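Local coordinates for protein BexL (Amycolatopsis orientalis, PDB 4XRW) that probably cyclises and aromatises a polyketide chain as a di-domain aromatase/cyclase of the BE-7585A biosynthetic pathway, at residues P48-D58 with V239-K249; A91-Q99 with S110-V118. All blocks are in the same frame, centred on the assembly; numbering follows the deposited sequence.

In the fold
Interaction 1 joins the two helix-grip domains near the chain centre: edge strand 54-59 of the N-terminal sheet and the turn before it meet strands 231-241 and 245-250 of the C-terminal sheet. Interaction 2 lies within the N-terminal domain, a hairpin pairing of strands 94-99 and 106-117 centred about 21 Å from the chain centre. The first depends on side chains, a buried lysine ammonium bonded to main-chain carbonyls and an aromatic cluster; the second on a backbone ladder with one ring over a glycine. Both are partly buried and reach the N-terminal sheet, interaction 1 at its edge and interaction 2 with two inner strands; they touch through F51 and W113. Each reaches bound MES.

Interaction 1: residues P48-D58 with V239-K249; sequences PRIFPPTVFVD and VCFPHHRIVYK
K249 reaches from the C-terminal domain into the bend where helix 47-50 gives way to strand 54-59, its NZ held by one carbonyl each from helix, turn and strand. NZ lies 2.8 Å from P48 O, in the carbonyl plane and on a lone pair. It meets P52 O at 2.7 Å from above the carbonyl plane, and T54 O at 2.8 Å with a tilt of 26°. The lysine chain leaves its strand extended, then bends at chi3 (-85°), carrying CE and NZ in among these oxygens. Next to it, V55 CG1 rests on V239 CG2, and a water donates to both V55 O and Y248 O.

F56 carries the apolar half. V247 CG2 sits over the centre of one face of its ring, 3.9 Å from the centroid, a CH-pi contact. The F241 ring approaches obliquely, its plane turned 67° from that of F56, with CZ 3.8 Å from F56 CE2. F56 CZ lies over the middle of one guanidinium face of R245, while R245 NH2 stands over the centre of the F241 ring. D58 OD2 is 4.1 Å from R245 NH2, too far for a salt bridge.

In the pairing of strand 54-59 with strand 67-73, V55 and F56 both face W72, a classic beta bulge; W72 also meets F241 edge-to-face. Between 48-58 and 239-249 no backbone-to-backbone hydrogen bonds form; a buried ammonium, probably charged, ties this bend to the second domain through the carbonyl dipoles of P48, P52 and T54, and the aromatic-guanidinium cluster joins the strands beyond it.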
loop_
_atom_site.group_PDB
_atom_site.type_symbol
_atom_site.label_atom_id
_atom_site.label_comp_id
_atom_site.label_asym_id
_atom_site.label_seq_id
_atom_site.Cartn_x
_atom_site.Cartn_y
_atom_site.Cartn_z
ATOM N N PRO A 48 -2.879 3.154 1.138
ATOM C CA PRO A 48 -2.077 2.495 0.084
ATOM C C PRO A 48 -2.673 2.717 -1.309
ATOM O O PRO A 48 -1.952 2.692 -2.319
ATOM C CB PRO A 48 -2.092 1.018 0.505
ATOM C CG PRO A 48 -2.142 1.107 2.042
ATOM C CD PRO A 48 -3.186 2.225 2.247
ATOM N N ARG A 49 -3.985 2.956 -1.374
ATOM C CA ARG A 49 -4.616 3.145 -2.680
ATOM C C ARG A 49 -4.407 4.524 -3.256
ATOM O O ARG A 49 -4.460 4.692 -4.470
ATOM C CB ARG A 49 -6.137 2.889 -2.604
ATOM C CG ARG A 49 -6.557 1.691 -1.802
ATOM C CD ARG A 49 -8.085 1.593 -1.740
ATOM N NE ARG A 49 -8.500 0.320 -1.163
ATOM C CZ ARG A 49 -9.646 -0.294 -1.435
ATOM N NH1 ARG A 49 -10.514 0.246 -2.286
ATOM N NH2 ARG A 49 -9.917 -1.460 -0.859
ATOM N N ILE A 50 -4.203 5.526 -2.397
ATOM C CA ILE A 50 -4.101 6.924 -2.843
ATOM C C ILE A 50 -2.723 7.554 -2.696
ATOM O O ILE A 50 -2.430 8.577 -3.342
ATOM C CB ILE A 50 -5.092 7.824 -2.086
ATOM C CG1 ILE A 50 -4.802 7.851 -0.586
ATOM C CG2 ILE A 50 -6.472 7.325 -2.311
ATOM C CD1 ILE A 50 -5.538 8.976 0.176
ATOM N N PHE A 51 -1.899 6.986 -1.812
ATOM C CA PHE A 51 -0.478 7.360 -1.695
ATOM C C PHE A 51 0.415 6.206 -2.155
ATOM O O PHE A 51 0.647 5.261 -1.405
ATOM C CB PHE A 51 -0.131 7.740 -0.247
ATOM C CG PHE A 51 -0.957 8.890 0.285
ATOM C CD1 PHE A 51 -0.881 10.144 -0.294
ATOM C CD2 PHE A 51 -1.805 8.710 1.348
ATOM C CE1 PHE A 51 -1.645 11.185 0.178
ATOM C CE2 PHE A 51 -2.574 9.779 1.847
ATOM C CZ PHE A 51 -2.490 11.002 1.250
ATOM N N PRO A 52 0.960 6.288 -3.362
ATOM C CA PRO A 52 1.720 5.135 -3.873
ATOM C C PRO A 52 2.854 4.632 -2.967
ATOM O O PRO A 52 3.029 3.424 -2.920
ATOM C CB PRO A 52 2.257 5.651 -5.214
ATOM C CG PRO A 52 1.192 6.607 -5.662
ATOM C CD PRO A 52 0.758 7.312 -4.409
ATOM N N PRO A 53 3.557 5.496 -2.213
ATOM C CA PRO A 53 4.586 4.915 -1.346
ATOM C C PRO A 53 4.078 4.114 -0.151
ATOM O O PRO A 53 4.853 3.352 0.414
ATOM C CB PRO A 53 5.373 6.139 -0.853
ATOM C CG PRO A 53 5.065 7.217 -1.862
ATOM C CD PRO A 53 3.606 6.964 -2.208
ATOM N N THR A 54 2.837 4.309 0.255
ATOM C CA THR A 54 2.352 3.743 1.514
ATOM C C THR A 54 2.054 2.255 1.342
ATOM O O THR A 54 1.313 1.848 0.452
ATOM C CB THR A 54 1.095 4.471 2.030
ATOM O OG1 THR A 54 1.378 5.877 2.189
ATOM C CG2 THR A 54 0.697 3.920 3.352
ATOM N N VAL A 55 2.622 1.448 2.227
ATOM C CA VAL A 55 2.329 0.005 2.225
ATOM C C VAL A 55 1.225 -0.357 3.218
ATOM O O VAL A 55 0.348 -1.190 2.919
ATOM C CB VAL A 55 3.604 -0.811 2.512
ATOM C CG1 VAL A 55 3.298 -2.289 2.489
ATOM C CG2 VAL A 55 4.686 -0.455 1.461
ATOM N N PHE A 56 1.237 0.239 4.402
ATOM C CA PHE A 56 0.205 -0.066 5.400
ATOM C C PHE A 56 0.249 0.993 6.497
ATOM O O PHE A 56 1.291 1.581 6.731
ATOM C CB PHE A 56 0.431 -1.453 6.000
ATOM C CG PHE A 56 -0.620 -1.907 6.952
ATOM C CD1 PHE A 56 -1.917 -2.092 6.525
ATOM C CD2 PHE A 56 -0.306 -2.208 8.270
ATOM C CE1 PHE A 56 -2.892 -2.531 7.406
ATOM C CE2 PHE A 56 -1.292 -2.648 9.135
ATOM C CZ PHE A 56 -2.577 -2.795 8.680
ATOM N N VAL A 57 -0.889 1.207 7.158
ATOM C CA VAL A 57 -0.979 2.125 8.265
ATOM C C VAL A 57 -1.743 1.438 9.366
ATOM O O VAL A 57 -2.790 0.847 9.105
ATOM C CB VAL A 57 -1.721 3.452 7.906
ATOM C CG1 VAL A 57 -1.574 4.460 9.066
ATOM C CG2 VAL A 57 -1.207 4.049 6.620
ATOM N N ASP A 58 -1.249 1.460 10.588
ATOM C CA ASP A 58 -2.202 1.059 11.652
ATOM C C ASP A 58 -2.091 1.970 12.838
ATOM O O ASP A 58 -1.309 2.926 12.831
ATOM C CB ASP A 58 -2.046 -0.418 12.036
ATOM C CG ASP A 58 -0.814 -0.708 12.835
ATOM O OD1 ASP A 58 0.090 0.141 12.861
ATOM O OD2 ASP A 58 -0.760 -1.810 13.440
ATOM N N VAL A 239 4.787 -6.101 5.074
ATOM C CA VAL A 239 4.801 -5.852 6.482
ATOM C C VAL A 239 4.162 -7.055 7.209
ATOM O O VAL A 239 2.983 -7.383 6.989
ATOM C CB VAL A 239 4.029 -4.570 6.831
ATOM C CG1 VAL A 239 4.236 -4.253 8.269
ATOM C CG2 VAL A 239 4.478 -3.368 5.940
ATOM N N CYS A 240 4.940 -7.651 8.100
ATOM C CA CYS A 240 4.599 -8.926 8.735
ATOM C C CYS A 240 4.292 -8.751 10.239
ATOM O O CYS A 240 5.073 -8.164 10.988
ATOM C CB CYS A 240 5.765 -9.894 8.513
ATOM S SG CYS A 240 6.232 -9.992 6.759
ATOM N N PHE A 241 3.164 -9.295 10.657
ATOM C CA PHE A 241 2.663 -9.214 12.036
ATOM C C PHE A 241 2.444 -10.662 12.542
ATOM O O PHE A 241 1.439 -11.264 12.221
ATOM C CB PHE A 241 1.362 -8.450 12.080
ATOM C CG PHE A 241 1.472 -7.014 11.601
ATOM C CD1 PHE A 241 1.808 -6.001 12.486
ATOM C CD2 PHE A 241 1.253 -6.694 10.286
ATOM C CE1 PHE A 241 1.916 -4.675 12.063
ATOM C CE2 PHE A 241 1.362 -5.353 9.846
ATOM C CZ PHE A 241 1.697 -4.359 10.742
ATOM N N PRO A 242 3.414 -11.208 13.282
ATOM C CA PRO A 242 3.342 -12.585 13.790
ATOM C C PRO A 242 2.141 -12.762 14.694
ATOM O O PRO A 242 1.999 -11.893 15.543
ATOM C CB PRO A 242 4.613 -12.738 14.600
ATOM C CG PRO A 242 5.527 -11.709 14.108
ATOM C CD PRO A 242 4.706 -10.582 13.585
ATOM N N HIS A 243 1.267 -13.759 14.527
ATOM C CA HIS A 243 1.263 -14.722 13.445
ATOM C C HIS A 243 -0.053 -14.632 12.726
ATOM O O HIS A 243 -0.624 -15.652 12.358
ATOM C CB HIS A 243 1.468 -16.145 13.985
ATOM C CG HIS A 243 2.789 -16.334 14.647
ATOM N ND1 HIS A 243 2.944 -16.333 16.015
ATOM C CD2 HIS A 243 4.032 -16.478 14.128
ATOM C CE1 HIS A 243 4.224 -16.487 16.312
ATOM N NE2 HIS A 243 4.906 -16.581 15.184
ATOM N N HIS A 244 -0.518 -13.415 12.473
ATOM C CA HIS A 244 -1.868 -13.243 11.986
ATOM C C HIS A 244 -2.068 -12.442 10.688
ATOM O O HIS A 244 -3.154 -12.489 10.078
ATOM C CB HIS A 244 -2.694 -12.630 13.124
ATOM C CG HIS A 244 -2.333 -11.212 13.451
ATOM N ND1 HIS A 244 -2.988 -10.137 12.890
ATOM C CD2 HIS A 244 -1.403 -10.691 14.288
ATOM C CE1 HIS A 244 -2.477 -9.014 13.362
ATOM N NE2 HIS A 244 -1.512 -9.322 14.213
ATOM N N ARG A 245 -1.051 -11.720 10.230
ATOM C CA ARG A 245 -1.254 -10.871 9.090
ATOM C C ARG A 245 0.034 -10.533 8.388
ATOM O O ARG A 245 1.038 -10.293 9.017
ATOM C CB ARG A 245 -1.944 -9.579 9.529
ATOM C CG ARG A 245 -2.341 -8.659 8.408
ATOM C CD ARG A 245 -3.122 -7.456 8.990
ATOM N NE ARG A 245 -2.333 -6.708 9.968
ATOM C CZ ARG A 245 -2.825 -6.005 10.992
ATOM N NH1 ARG A 245 -4.136 -5.930 11.207
ATOM N NH2 ARG A 245 -1.988 -5.373 11.812
ATOM N N ILE A 246 -0.044 -10.517 7.068
ATOM C CA ILE A 246 1.043 -10.018 6.225
ATOM C C ILE A 246 0.404 -9.126 5.174
ATOM O O ILE A 246 -0.459 -9.561 4.394
ATOM C CB ILE A 246 1.843 -11.143 5.540
ATOM C CG1 ILE A 246 2.503 -12.038 6.566
ATOM C CG2 ILE A 246 2.892 -10.550 4.585
ATOM C CD1 ILE A 246 3.054 -13.268 5.994
ATOM N N VAL A 247 0.789 -7.848 5.180
ATOM C CA VAL A 247 0.253 -6.865 4.259
ATOM C C VAL A 247 1.324 -6.478 3.246
ATOM O O VAL A 247 2.500 -6.368 3.625
ATOM C CB VAL A 247 -0.206 -5.567 4.998
ATOM C CG1 VAL A 247 -0.781 -4.575 3.978
ATOM C CG2 VAL A 247 -1.232 -5.881 6.083
ATOM N N TYR A 248 0.973 -6.312 1.986
ATOM C CA TYR A 248 2.002 -5.999 1.000
ATOM C C TYR A 248 1.512 -5.110 -0.111
ATOM O O TYR A 248 0.294 -4.907 -0.300
ATOM C CB TYR A 248 2.611 -7.288 0.413
ATOM C CG TYR A 248 1.641 -8.159 -0.365
ATOM C CD1 TYR A 248 1.544 -8.058 -1.739
ATOM C CD2 TYR A 248 0.833 -9.085 0.291
ATOM C CE1 TYR A 248 0.666 -8.872 -2.464
ATOM C CE2 TYR A 248 -0.051 -9.902 -0.420
ATOM C CZ TYR A 248 -0.132 -9.770 -1.796
ATOM O OH TYR A 248 -0.992 -10.556 -2.529
ATOM N N LYS A 249 2.487 -4.543 -0.809
ATOM C CA LYS A 249 2.253 -3.747 -1.997
ATOM C C LYS A 249 3.274 -4.121 -3.038
ATOM O O LYS A 249 4.477 -4.226 -2.719
ATOM C CB LYS A 249 2.340 -2.231 -1.700
ATOM C CG LYS A 249 2.380 -1.383 -2.964
ATOM C CD LYS A 249 2.292 0.105 -2.661
ATOM C CE LYS A 249 0.868 0.598 -2.504
ATOM N NZ LYS A 249 0.772 2.103 -2.294
HETATM O O HOH W 1 -0.585 -2.304 0.732
#

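Interaction 2: residues A91-Q99 with S110-V118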
loop_
_atom_site.group_PDB
_atom_site.type_symbol
_atom_site.label_atom_id
_atom_site.label_comp_id
_atom_site.label_asym_id
_atom_site.label_seq_id
_atom_site.Cartn_x
_atom_site.Cartn_y
_atom_site.Cartn_z
ATOM N N ALA A 91 -16.113 18.120 10.332
ATOM C CA ALA A 91 -17.040 19.195 9.976
ATOM C C ALA A 91 -16.330 20.224 9.110
ATOM O O ALA A 91 -16.904 20.743 8.149
ATOM C CB ALA A 91 -17.605 19.849 11.223
ATOM N N ALA A 92 -15.077 20.524 9.460
ATOM C CA ALA A 92 -14.264 21.465 8.713
ATOM C C ALA A 92 -13.484 20.787 7.562
ATOM O O ALA A 92 -12.822 21.461 6.758
ATOM C CB ALA A 92 -13.319 22.144 9.638
ATOM N N ARG A 93 -13.581 19.462 7.492
ATOM C CA ARG A 93 -12.800 18.659 6.555
ATOM C C ARG A 93 -11.322 19.049 6.683
ATOM O O ARG A 93 -10.670 19.380 5.695
ATOM C CB ARG A 93 -13.303 18.831 5.112
ATOM C CG ARG A 93 -14.801 18.489 4.926
ATOM C CD ARG A 93 -15.213 18.551 3.470
ATOM N NE ARG A 93 -16.662 18.622 3.294
ATOM C CZ ARG A 93 -17.374 19.746 3.341
ATOM N NH1 ARG A 93 -16.788 20.916 3.570
ATOM N NH2 ARG A 93 -18.686 19.703 3.159
ATOM N N ARG A 94 -10.816 19.025 7.917
ATOM C CA ARG A 94 -9.401 19.301 8.186
ATOM C C ARG A 94 -8.772 18.152 8.955
ATOM O O ARG A 94 -9.410 17.549 9.827
ATOM C CB ARG A 94 -9.205 20.594 8.989
ATOM C CG ARG A 94 -9.542 21.884 8.243
ATOM C CD ARG A 94 -9.508 23.132 9.147
ATOM N NE ARG A 94 -8.187 23.758 9.339
ATOM C CZ ARG A 94 -7.389 23.571 10.397
ATOM N NH1 ARG A 94 -7.740 22.745 11.380
ATOM N NH2 ARG A 94 -6.222 24.208 10.475
ATOM N N ILE A 95 -7.509 17.884 8.642
ATOM C CA ILE A 95 -6.718 16.872 9.334
ATOM C C ILE A 95 -5.352 17.495 9.627
ATOM O O ILE A 95 -4.607 17.805 8.706
ATOM C CB ILE A 95 -6.515 15.604 8.500
ATOM C CG1 ILE A 95 -7.867 14.984 8.124
ATOM C CG2 ILE A 95 -5.668 14.597 9.306
ATOM C CD1 ILE A 95 -7.768 13.951 7.106
ATOM N N SER A 96 -5.038 17.685 10.901
ATOM C CA SER A 96 -3.714 18.125 11.328
ATOM C C SER A 96 -2.845 16.922 11.605
ATOM O O SER A 96 -3.319 15.954 12.203
ATOM C CB SER A 96 -3.815 18.974 12.591
ATOM O OG SER A 96 -4.849 19.925 12.444
ATOM N N PHE A 97 -1.595 16.957 11.179
ATOM C CA PHE A 97 -0.706 15.839 11.483
ATOM C C PHE A 97 0.636 16.367 11.936
ATOM O O PHE A 97 1.007 17.494 11.612
ATOM C CB PHE A 97 -0.556 14.901 10.278
ATOM C CG PHE A 97 -0.104 15.585 9.009
ATOM C CD1 PHE A 97 1.242 15.633 8.678
ATOM C CD2 PHE A 97 -1.028 16.149 8.133
ATOM C CE1 PHE A 97 1.672 16.242 7.505
ATOM C CE2 PHE A 97 -0.610 16.735 6.966
ATOM C CZ PHE A 97 0.721 16.790 6.642
ATOM N N HIS A 98 1.344 15.557 12.715
ATOM C CA HIS A 98 2.623 15.935 13.284
ATOM C C HIS A 98 3.520 14.698 13.304
ATOM O O HIS A 98 3.183 13.698 13.920
ATOM C CB HIS A 98 2.445 16.502 14.693
ATOM C CG HIS A 98 1.243 17.388 14.831
ATOM N ND1 HIS A 98 1.276 18.736 14.537
ATOM C CD2 HIS A 98 -0.034 17.113 15.193
ATOM C CE1 HIS A 98 0.077 19.259 14.731
ATOM N NE2 HIS A 98 -0.735 18.297 15.137
ATOM N N GLN A 99 4.642 14.780 12.597
ATOM C CA GLN A 99 5.633 13.712 12.542
ATOM C C GLN A 99 6.311 13.581 13.906
ATOM O O GLN A 99 6.778 14.585 14.446
ATOM C CB GLN A 99 6.637 14.053 11.437
ATOM C CG GLN A 99 7.626 12.985 11.032
ATOM C CD GLN A 99 8.468 13.464 9.853
ATOM O OE1 GLN A 99 9.630 13.854 10.015
ATOM N NE2 GLN A 99 7.860 13.480 8.661
ATOM N N SER A 110 5.163 19.360 10.703
ATOM C CA SER A 110 3.724 19.182 10.857
ATOM C C SER A 110 3.018 19.687 9.611
ATOM O O SER A 110 3.621 20.343 8.757
ATOM C CB SER A 110 3.208 19.918 12.076
ATOM O OG SER A 110 3.451 21.293 11.916
ATOM N N GLY A 111 1.748 19.354 9.478
ATOM C CA GLY A 111 1.006 19.733 8.298
ATOM C C GLY A 111 -0.488 19.679 8.540
ATOM O O GLY A 111 -0.964 19.267 9.610
ATOM N N THR A 112 -1.230 20.109 7.528
ATOM C CA THR A 112 -2.666 20.115 7.579
ATOM C C THR A 112 -3.198 19.831 6.196
ATOM O O THR A 112 -2.699 20.389 5.210
ATOM C CB THR A 112 -3.239 21.481 8.070
ATOM O OG1 THR A 112 -2.498 21.959 9.190
ATOM C CG2 THR A 112 -4.680 21.334 8.474
ATOM N N TRP A 113 -4.170 18.924 6.141
ATOM C CA TRP A 113 -5.014 18.717 4.977
ATOM C C TRP A 113 -6.273 19.533 5.181
ATOM O O TRP A 113 -6.864 19.500 6.261
ATOM C CB TRP A 113 -5.416 17.245 4.799
ATOM C CG TRP A 113 -4.273 16.327 4.473
ATOM C CD1 TRP A 113 -3.538 15.596 5.366
ATOM C CD2 TRP A 113 -3.748 16.036 3.182
ATOM N NE1 TRP A 113 -2.582 14.868 4.695
ATOM C CE2 TRP A 113 -2.680 15.130 3.359
ATOM C CE3 TRP A 113 -4.065 16.458 1.884
ATOM C CZ2 TRP A 113 -1.934 14.641 2.296
ATOM C CZ3 TRP A 113 -3.324 15.963 0.834
ATOM C CH2 TRP A 113 -2.280 15.063 1.041
ATOM N N ILE A 114 -6.703 20.219 4.136
ATOM C CA ILE A 114 -7.961 20.959 4.178
ATOM C C ILE A 114 -8.643 20.660 2.858
ATOM O O ILE A 114 -8.070 20.907 1.796
ATOM C CB ILE A 114 -7.766 22.478 4.349
ATOM C CG1 ILE A 114 -6.918 22.818 5.577
ATOM C CG2 ILE A 114 -9.123 23.164 4.488
ATOM C CD1 ILE A 114 -6.319 24.229 5.544
ATOM N N VAL A 115 -9.840 20.096 2.908
ATOM C CA VAL A 115 -10.552 19.742 1.705
ATOM C C VAL A 115 -11.789 20.635 1.570
ATOM O O VAL A 115 -12.625 20.680 2.466
ATOM C CB VAL A 115 -10.952 18.284 1.704
ATOM C CG1 VAL A 115 -11.514 17.908 0.351
ATOM C CG2 VAL A 115 -9.727 17.409 2.041
ATOM N N GLU A 116 -11.872 21.353 0.451
ATOM C CA GLU A 116 -12.917 22.363 0.232
ATOM C C GLU A 116 -13.791 21.975 -0.970
ATOM O O GLU A 116 -13.276 21.612 -2.037
ATOM C CB GLU A 116 -12.286 23.747 0.022
ATOM C CG GLU A 116 -11.568 24.280 1.280
ATOM C CD GLU A 116 -10.765 25.567 1.060
ATOM O OE1 GLU A 116 -10.591 25.973 -0.108
ATOM O OE2 GLU A 116 -10.299 26.161 2.069
ATOM N N PRO A 117 -15.125 22.011 -0.796
ATOM C CA PRO A 117 -15.949 21.722 -1.975
ATOM C C PRO A 117 -15.916 22.924 -2.918
ATOM O O PRO A 117 -16.049 24.056 -2.443
ATOM C CB PRO A 117 -17.336 21.488 -1.381
ATOM C CG PRO A 117 -17.357 22.362 -0.161
ATOM C CD PRO A 117 -15.938 22.443 0.356
ATOM N N VAL A 118 -15.680 22.707 -4.208
ATOM C CA VAL A 118 -15.786 23.817 -5.146
ATOM C C VAL A 118 -16.958 23.541 -6.098
ATOM O O VAL A 118 -17.518 24.461 -6.674
ATOM C CB VAL A 118 -14.455 24.078 -5.918
ATOM C CG1 VAL A 118 -13.262 24.118 -4.946
ATOM C CG2 VAL A 118 -14.240 23.075 -7.016
HETATM O O HOH W 2 -14.047 21.948 4.085
#
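The F97 ring lies flat over the backbone of G111, whose CA is 3.6 Å from the ring centroid on one face, a CH-pi contact. W113 CD1 approaches the same ring obliquely, 3.5 Å from F97 CE2, with the planes of the phenyl and the five-membered ring 40° apart. I95 O lies at the edge of the indole, near its plane. On the R94 guanidinium, T112 CG2 covers one face off-centre, and the arginine stem runs alongside I114, CG to CG1 3.9 Å. The R93 guanidinium has P117 CG over one face and a water in plane at its edge; this water also donates to A92 O and V115 O, while R93 NE forms a salt bridge with D35.

F97 holds CG between its backbone N and carbonyl carbon (chi1 55°), which folds the ring across toward strand 106-117. G111 has no side chain on that face, and its backbone is what the ring touches.

Between the two faces runs an antiparallel ladder, with R94, T112 and I114 on one and I95, F97 and W113 on the other. I95 and W113 form a hydrogen-bonded pair, with W113 N 2.8 Å from I95 O, and F97 and G111 the next, with F97 N 2.9 Å from G111 O. V115 N to R93 O, 3.0 Å, extends it to R93; toward strand 80-89, R93 and R94 both face D89, a G1 bulge. I95 and W113 turn toward helix 34-42, and W113 also meets helix 138-166, the long helix gripped by the sheet.

Strand alignment thus rests on backbone polarity, while the face bearing I95, F97 and W113 adds apolar and aromatic contacts. NE1 of W113 donates a hydrogen bond to a bound MES, probably a crystallisation additive, consistent with W113 lining the helix-grip pocket.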